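Local structure of uncharacterized protein (Enterococcus faecalis, 3D3Y) at residues K23-L28 and Q104-A109; F88-N93 and D111-I116. The protein is of unknown function but resembles M16 peptidases, with a domain of their inactive type, and may bind a metal ion. One frame throughout, in Å; residues are numbered along the deposited sequence.

Interaction 1: K23-L28 and Q104-A109; sequences KTVRLL and QVLAEA
Val25 and Leu106 meet at about a right angle: the side chain of the strand valine runs across that of the helix leucine, and the touching atoms are Val25 CG1 and Leu106 CD2, 4.1 Å apart. CG1 stands anti to the valine's backbone N (chi1 177°), which brings this methyl in toward the first turn of the helix. Leu106 does not aim its CB at the strand; with CG anti to its carbonyl carbon, the extended leucine carries CD2 back toward Val25.

Two residues further along the strand, Leu27 points at the helix and sends CD2 to within 4.5 Å of Ala109 CB, a looser touch against a short side chain. The contact is thus wholly apolar and buried. The start of the helix is tied down by polar groups: Glu108 OE1 accepts from Gln104 N at 2.9 Å, met nearly along its C-O axis, and also bonds Tyr71 OH, while Asp97 OD1 takes the N-H of Val105.

Strand 24-34 and the start of helix 105-118 close on a common core, which Ile94 of strand 85-95 enters from beside Val25 and Leu27, and to which helix 211-219 adds Leu217 against Leu106 and Phe218 against Leu27.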
ATOM      1  N   LYS A  23      15.490  20.470  -4.203  1.00 32.55           N
ATOM      2  CA  LYS A  23      16.697  20.924  -3.507  1.00 32.34           C
ATOM      3  C   LYS A  23      17.226  19.818  -2.593  1.00 32.09           C
ATOM      4  O   LYS A  23      18.280  19.956  -1.974  1.00 32.26           O
ATOM      5  CB  LYS A  23      16.394  22.185  -2.683  1.00 32.08           C
ATOM      6  CG  LYS A  23      15.923  23.368  -3.505  1.00 31.28           C
ATOM      7  CD  LYS A  23      15.731  24.589  -2.613  1.00 30.27           C
ATOM      8  CE  LYS A  23      15.021  25.680  -3.353  1.00 31.69           C
ATOM      9  NZ  LYS A  23      15.904  26.320  -4.365  1.00 30.35           N
ATOM     10  N   THR A  24      16.465  18.734  -2.488  1.00 32.03           N
ATOM     11  CA  THR A  24      16.886  17.579  -1.720  1.00 32.01           C
ATOM     12  C   THR A  24      16.972  16.364  -2.623  1.00 31.79           C
ATOM     13  O   THR A  24      16.513  16.396  -3.771  1.00 30.39           O
ATOM     14  CB  THR A  24      15.895  17.227  -0.604  1.00 32.24           C
ATOM     15  OG1 THR A  24      14.623  16.903  -1.190  1.00 34.45           O
ATOM     16  CG2 THR A  24      15.759  18.388   0.405  1.00 32.87           C
ATOM     17  N   VAL A  25      17.522  15.288  -2.055  1.00 31.49           N
ATOM     18  CA  VAL A  25      17.730  14.023  -2.746  1.00 31.83           C
ATOM     19  C   VAL A  25      16.978  12.956  -1.949  1.00 32.42           C
ATOM     20  O   VAL A  25      17.154  12.845  -0.740  1.00 32.46           O
ATOM     21  CB  VAL A  25      19.205  13.675  -2.831  1.00 31.76           C
ATOM     22  CG1 VAL A  25      19.393  12.302  -3.488  1.00 31.02           C
ATOM     23  CG2 VAL A  25      19.957  14.757  -3.641  1.00 32.33           C
ATOM     24  N   ARG A  26      16.082  12.232  -2.618  1.00 32.38           N
ATOM     25  CA  ARG A  26      15.342  11.177  -1.963  1.00 33.26           C
ATOM     26  C   ARG A  26      16.039   9.887  -2.309  1.00 33.47           C
ATOM     27  O   ARG A  26      16.480   9.697  -3.460  1.00 32.05           O
ATOM     28  CB  ARG A  26      13.931  11.109  -2.508  1.00 33.97           C
ATOM     29  CG  ARG A  26      13.229  12.413  -2.530  1.00 36.84           C
ATOM     30  CD  ARG A  26      12.270  12.491  -1.395  1.00 41.71           C
ATOM     31  NE  ARG A  26      11.690  13.826  -1.297  1.00 43.30           N
ATOM     32  CZ  ARG A  26      11.069  14.268  -0.209  1.00 47.24           C
ATOM     33  NH1 ARG A  26      10.949  13.450   0.846  1.00 46.92           N
ATOM     34  NH2 ARG A  26      10.585  15.511  -0.177  1.00 44.82           N
ATOM     35  N   LEU A  27      16.112   9.006  -1.318  1.00 33.55           N
ATOM     36  CA  LEU A  27      16.633   7.665  -1.486  1.00 33.21           C
ATOM     37  C   LEU A  27      15.604   6.666  -0.998  1.00 33.86           C
ATOM     38  O   LEU A  27      14.931   6.885   0.035  1.00 33.96           O
ATOM     39  CB  LEU A  27      17.918   7.464  -0.675  1.00 33.87           C
ATOM     40  CG  LEU A  27      19.159   8.305  -0.996  1.00 37.51           C
ATOM     41  CD1 LEU A  27      19.097   9.607  -0.224  1.00 37.72           C
ATOM     42  CD2 LEU A  27      20.384   7.518  -0.594  1.00 41.49           C
ATOM     43  N   LEU A  28      15.485   5.568  -1.743  1.00 32.84           N
ATOM     44  CA  LEU A  28      14.571   4.480  -1.393  1.00 32.77           C
ATOM     45  C   LEU A  28      15.288   3.184  -1.631  1.00 33.19           C
ATOM     46  O   LEU A  28      15.793   2.945  -2.739  1.00 32.52           O
ATOM     47  CB  LEU A  28      13.290   4.558  -2.220  1.00 32.38           C
ATOM     48  CG  LEU A  28      12.331   3.353  -2.179  1.00 34.58           C
ATOM     49  CD1 LEU A  28      11.662   3.171  -0.776  1.00 32.35           C
ATOM     50  CD2 LEU A  28      11.308   3.543  -3.303  1.00 35.07           C
ATOM     51  N   GLN A 104      29.796  15.914   1.854  1.00 40.29           N
ATOM     52  CA  GLN A 104      29.829  14.841   0.868  1.00 40.70           C
ATOM     53  C   GLN A 104      28.559  14.034   1.086  1.00 39.89           C
ATOM     54  O   GLN A 104      28.614  12.839   1.360  1.00 39.12           O
ATOM     55  CB  GLN A 104      31.056  13.953   1.054  1.00 41.25           C
ATOM     56  CG  GLN A 104      32.332  14.520   0.485  1.00 44.11           C
ATOM     57  CD  GLN A 104      32.196  14.921  -0.970  1.00 48.03           C
ATOM     58  OE1 GLN A 104      31.474  14.279  -1.744  1.00 50.43           O
ATOM     59  NE2 GLN A 104      32.879  15.996  -1.351  1.00 47.48           N
ATOM     60  N   VAL A 105      27.420  14.711   0.957  1.00 39.13           N
ATOM     61  CA  VAL A 105      26.165  14.195   1.491  1.00 38.93           C
ATOM     62  C   VAL A 105      25.783  12.808   0.957  1.00 37.83           C
ATOM     63  O   VAL A 105      25.271  11.974   1.699  1.00 37.61           O
ATOM     64  CB  VAL A 105      24.990  15.204   1.323  1.00 39.27           C
ATOM     65  CG1 VAL A 105      24.479  15.204  -0.128  1.00 39.72           C
ATOM     66  CG2 VAL A 105      23.850  14.856   2.306  1.00 40.47           C
ATOM     67  N   LEU A 106      26.045  12.552  -0.321  1.00 37.92           N
ATOM     68  CA  LEU A 106      25.669  11.291  -0.917  1.00 37.43           C
ATOM     69  C   LEU A 106      26.490  10.163  -0.323  1.00 36.24           C
ATOM     70  O   LEU A 106      25.926   9.149   0.104  1.00 35.99           O
ATOM     71  CB  LEU A 106      25.813  11.341  -2.437  1.00 38.40           C
ATOM     72  CG  LEU A 106      24.780  12.214  -3.157  1.00 40.27           C
ATOM     73  CD1 LEU A 106      25.191  12.406  -4.613  1.00 40.43           C
ATOM     74  CD2 LEU A 106      23.392  11.611  -3.034  1.00 40.55           C
ATOM     75  N   ALA A 107      27.804  10.366  -0.247  1.00 33.78           N
ATOM     76  CA  ALA A 107      28.689   9.385   0.387  1.00 33.14           C
ATOM     77  C   ALA A 107      28.305   9.124   1.842  1.00 32.15           C
ATOM     78  O   ALA A 107      28.295   7.978   2.298  1.00 30.87           O
ATOM     79  CB  ALA A 107      30.155   9.797   0.271  1.00 32.70           C
ATOM     80  N   GLU A 108      27.964  10.194   2.548  1.00 31.09           N
ATOM     81  CA  GLU A 108      27.612  10.100   3.956  1.00 31.57           C
ATOM     82  C   GLU A 108      26.258   9.388   4.151  1.00 31.22           C
ATOM     83  O   GLU A 108      26.111   8.531   5.045  1.00 30.24           O
ATOM     84  CB  GLU A 108      27.664  11.486   4.591  1.00 31.59           C
ATOM     85  CG  GLU A 108      29.113  12.052   4.621  1.00 31.88           C
ATOM     86  CD  GLU A 108      29.198  13.492   5.092  1.00 34.11           C
ATOM     87  OE1 GLU A 108      29.074  14.423   4.243  1.00 37.48           O
ATOM     88  OE2 GLU A 108      29.436  13.681   6.295  1.00 34.25           O
ATOM     89  N   ALA A 109      25.295   9.674   3.278  1.00 31.48           N
ATOM     90  CA  ALA A 109      24.007   8.958   3.354  1.00 32.21           C
ATOM     91  C   ALA A 109      24.145   7.472   3.044  1.00 31.78           C
ATOM     92  O   ALA A 109      23.549   6.648   3.732  1.00 31.90           O
ATOM     93  CB  ALA A 109      22.908   9.640   2.459  1.00 32.97           C
TER

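Interaction 2: F88-N93 and D111-I116; sequences FNISMN and DFLKEI
Strand 88-93 and helix 111-116 run roughly antiparallel, at 152° between their N-to-C directions, with a closest axis approach of 10.9 Å and with Ile90 and Leu113 the nearest pair of CA atoms, at 8.6 Å. Leu113 reaches into that gap. Its CD2 lies 3.6 Å from the selenium of Met92, a selenomethionine, and 3.9 Å from Ile90 CG2, so one methyl serves two strand residues. Leu113 and the two strand side chains lie alongside one another, pointing opposite ways. Ile90 presents CG2 because that branch stands anti to its backbone N, while CG1, beside the backbone N, carries CD1 along the helix side toward Ile116.

This is a helix laid on a beta-sheet in an alpha/beta layer: Ile90 and Met92, two apart on the strand, both point into the helix side, while Asn89, on the opposite face, takes the NE of Arg30 on its OD1. Met92 reaches furthest. Its chain runs out straight and then bends at chi3 (87°), swinging CE to 3.7 Å from Phe112 CD2. The selenium sits at the edge of the phenylalanine ring, 5.2 Å from the centroid and 75° off the normal, a Met-aromatic contact, while the methyl comes in obliquely. Ile116 CG1, from the next turn of the helix, lies over one face of the Phe112 ring, toward its rim, and Phe75 of strand 74-82 makes an edge-to-face pair with the same ring.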
ATOM      1  N   PHE A  88       9.270  -3.877   1.729  1.00 32.61           N
ATOM      2  CA  PHE A  88       9.930  -3.382   2.945  1.00 31.89           C
ATOM      3  C   PHE A  88      10.749  -2.193   2.453  1.00 32.01           C
ATOM      4  O   PHE A  88      11.617  -2.343   1.594  1.00 31.86           O
ATOM      5  CB  PHE A  88      10.796  -4.482   3.522  1.00 31.58           C
ATOM      6  CG  PHE A  88      11.555  -4.120   4.773  1.00 32.23           C
ATOM      7  CD1 PHE A  88      11.136  -4.622   6.011  1.00 32.12           C
ATOM      8  CD2 PHE A  88      12.738  -3.355   4.714  1.00 32.27           C
ATOM      9  CE1 PHE A  88      11.875  -4.361   7.170  1.00 30.79           C
ATOM     10  CE2 PHE A  88      13.485  -3.063   5.874  1.00 32.39           C
ATOM     11  CZ  PHE A  88      13.038  -3.564   7.119  1.00 30.87           C
ATOM     12  N   ASN A  89      10.436  -1.013   2.982  1.00 31.16           N
ATOM     13  CA  ASN A  89      10.830   0.254   2.349  1.00 32.61           C
ATOM     14  C   ASN A  89      11.667   1.132   3.263  1.00 32.80           C
ATOM     15  O   ASN A  89      11.168   1.608   4.282  1.00 32.91           O
ATOM     16  CB  ASN A  89       9.556   1.050   2.019  1.00 32.52           C
ATOM     17  CG  ASN A  89       8.517   0.233   1.263  1.00 34.96           C
ATOM     18  OD1 ASN A  89       8.819  -0.327   0.222  1.00 40.11           O
ATOM     19  ND2 ASN A  89       7.284   0.183   1.782  1.00 37.28           N
ATOM     20  N   ILE A  90      12.917   1.378   2.892  1.00 32.50           N
ATOM     21  CA  ILE A  90      13.775   2.256   3.697  1.00 31.24           C
ATOM     22  C   ILE A  90      13.910   3.533   2.904  1.00 32.75           C
ATOM     23  O   ILE A  90      14.335   3.518   1.741  1.00 32.53           O
ATOM     24  CB  ILE A  90      15.167   1.642   3.913  1.00 32.53           C
ATOM     25  CG1 ILE A  90      15.049   0.297   4.654  1.00 30.76           C
ATOM     26  CG2 ILE A  90      16.102   2.611   4.665  1.00 27.79           C
ATOM     27  CD1 ILE A  90      16.381  -0.501   4.636  1.00 32.05           C
ATOM     28  N   SER A  91      13.519   4.637   3.534  1.00 32.57           N
ATOM     29  CA  SER A  91      13.470   5.934   2.855  1.00 33.17           C
ATOM     30  C   SER A  91      14.371   6.922   3.573  1.00 33.97           C
ATOM     31  O   SER A  91      14.452   6.899   4.816  1.00 32.13           O
ATOM     32  CB  SER A  91      12.029   6.468   2.915  1.00 33.87           C
ATOM     33  OG  SER A  91      11.147   5.590   2.203  1.00 37.13           O
HETATM   34  N   MSE A  92      14.987   7.818   2.791  1.00 34.05           N
HETATM   35  CA  MSE A  92      15.762   8.932   3.307  1.00 35.94           C
HETATM   36  C   MSE A  92      15.561  10.144   2.419  1.00 34.58           C
HETATM   37  O   MSE A  92      15.409  10.018   1.187  1.00 34.60           O
HETATM   38  CB  MSE A  92      17.252   8.627   3.301  1.00 35.72           C
HETATM   39  CG  MSE A  92      17.750   7.796   4.417  1.00 39.90           C
HETATM   40 SE   MSE A  92      19.705   7.704   4.376  0.85 42.60          SE
HETATM   41  CE  MSE A  92      20.232   9.236   5.372  1.00 38.78           C
ATOM     42  N   ASN A  93      15.587  11.313   3.049  1.00 33.13           N
ATOM     43  CA  ASN A  93      15.579  12.622   2.369  1.00 32.44           C
ATOM     44  C   ASN A  93      16.792  13.385   2.937  1.00 32.41           C
ATOM     45  O   ASN A  93      16.981  13.455   4.166  1.00 32.04           O
ATOM     46  CB  ASN A  93      14.256  13.351   2.658  1.00 31.88           C
ATOM     47  CG  ASN A  93      13.993  14.564   1.729  1.00 34.48           C
ATOM     48  OD1 ASN A  93      13.361  15.557   2.152  1.00 35.77           O
ATOM     49  ND2 ASN A  93      14.428  14.478   0.473  1.00 29.56           N
ATOM     50  N   ASP A 111      26.757   5.600   3.476  1.00 32.19           N
ATOM     51  CA  ASP A 111      27.376   5.005   4.656  1.00 33.55           C
ATOM     52  C   ASP A 111      26.317   4.759   5.733  1.00 32.78           C
ATOM     53  O   ASP A 111      26.313   3.717   6.381  1.00 33.07           O
ATOM     54  CB  ASP A 111      28.518   5.889   5.194  1.00 33.82           C
ATOM     55  CG  ASP A 111      29.180   5.305   6.454  1.00 38.45           C
ATOM     56  OD1 ASP A 111      29.953   4.339   6.310  1.00 45.49           O
ATOM     57  OD2 ASP A 111      28.947   5.816   7.578  1.00 40.99           O
ATOM     58  N   PHE A 112      25.414   5.713   5.922  1.00 32.22           N
ATOM     59  CA  PHE A 112      24.363   5.539   6.943  1.00 31.72           C
ATOM     60  C   PHE A 112      23.434   4.376   6.605  1.00 31.66           C
ATOM     61  O   PHE A 112      23.104   3.545   7.476  1.00 32.65           O
ATOM     62  CB  PHE A 112      23.534   6.811   7.094  1.00 30.60           C
ATOM     63  CG  PHE A 112      22.472   6.708   8.152  1.00 31.15           C
ATOM     64  CD1 PHE A 112      22.818   6.760   9.498  1.00 31.39           C
ATOM     65  CD2 PHE A 112      21.137   6.559   7.798  1.00 31.61           C
ATOM     66  CE1 PHE A 112      21.821   6.674  10.498  1.00 32.67           C
ATOM     67  CE2 PHE A 112      20.127   6.492   8.784  1.00 30.70           C
ATOM     68  CZ  PHE A 112      20.476   6.546  10.135  1.00 30.71           C
ATOM     69  N   LEU A 113      23.011   4.307   5.349  1.00 31.54           N
ATOM     70  CA  LEU A 113      22.290   3.133   4.869  1.00 31.96           C
ATOM     71  C   LEU A 113      23.052   1.827   5.107  1.00 32.90           C
ATOM     72  O   LEU A 113      22.459   0.803   5.488  1.00 31.60           O
ATOM     73  CB  LEU A 113      21.911   3.269   3.396  1.00 32.33           C
ATOM     74  CG  LEU A 113      20.961   4.414   3.017  1.00 33.00           C
ATOM     75  CD1 LEU A 113      20.949   4.506   1.520  1.00 34.64           C
ATOM     76  CD2 LEU A 113      19.565   4.145   3.605  1.00 34.49           C
ATOM     77  N   LYS A 114      24.364   1.831   4.857  1.00 32.66           N
ATOM     78  CA  LYS A 114      25.129   0.607   5.045  1.00 33.36           C
ATOM     79  C   LYS A 114      25.041   0.154   6.511  1.00 33.66           C
ATOM     80  O   LYS A 114      24.959  -1.079   6.800  1.00 33.36           O
ATOM     81  CB  LYS A 114      26.594   0.820   4.632  1.00 32.25           C
ATOM     82  CG  LYS A 114      27.427  -0.432   4.664  1.00 36.22           C
ATOM     83  CD  LYS A 114      28.865  -0.155   4.255  1.00 40.00           C
ATOM     84  CE  LYS A 114      29.592  -1.485   4.049  1.00 43.12           C
ATOM     85  NZ  LYS A 114      31.087  -1.363   3.990  1.00 47.84           N
ATOM     86  N   GLU A 115      25.115   1.139   7.422  1.00 32.90           N
ATOM     87  CA  GLU A 115      25.008   0.888   8.870  1.00 32.16           C
ATOM     88  C   GLU A 115      23.655   0.291   9.205  1.00 31.99           C
ATOM     89  O   GLU A 115      23.563  -0.791   9.843  1.00 31.45           O
ATOM     90  CB  GLU A 115      25.258   2.169   9.685  1.00 32.03           C
ATOM     91  CG  GLU A 115      26.754   2.630   9.730  1.00 32.93           C
ATOM     92  CD  GLU A 115      27.670   1.653  10.513  1.00 39.47           C
ATOM     93  OE1 GLU A 115      27.183   0.907  11.404  1.00 35.81           O
ATOM     94  OE2 GLU A 115      28.890   1.622  10.222  1.00 42.08           O
ATOM     95  N   ILE A 116      22.603   0.968   8.757  1.00 31.08           N
ATOM     96  CA  ILE A 116      21.230   0.484   8.998  1.00 32.20           C
ATOM     97  C   ILE A 116      20.973  -0.939   8.453  1.00 32.38           C
ATOM     98  O   ILE A 116      20.419  -1.798   9.141  1.00 32.03           O
ATOM     99  CB  ILE A 116      20.196   1.465   8.426  1.00 31.75           C
ATOM    100  CG1 ILE A 116      20.273   2.812   9.186  1.00 31.61           C
ATOM    101  CG2 ILE A 116      18.764   0.824   8.444  1.00 32.99           C
ATOM    102  CD1 ILE A 116      20.139   2.694  10.731  1.00 32.91           C
TER

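In the fold
Both contacts lie on helix 105-118, interaction 1 at its N-terminal end and interaction 2 further along, with centres about 10 Å apart. Their strands, 24-34 and 85-95, are antiparallel neighbours in the six-stranded mixed sheet, so the helix packs across both. Along the chain the order is 23-28, 88-93, 104-109, 111-116, and the two contacts therefore interleave. They also join directly: Leu27 N is hydrogen-bonded to Met92 O at 2.8 Å, and Thr24 OG1 is hydrogen-bonded to Asn93 ND2 at 2.9 Å. Together they fix one helix to one face of this sheet; a separate five-stranded sheet comes later in the chain.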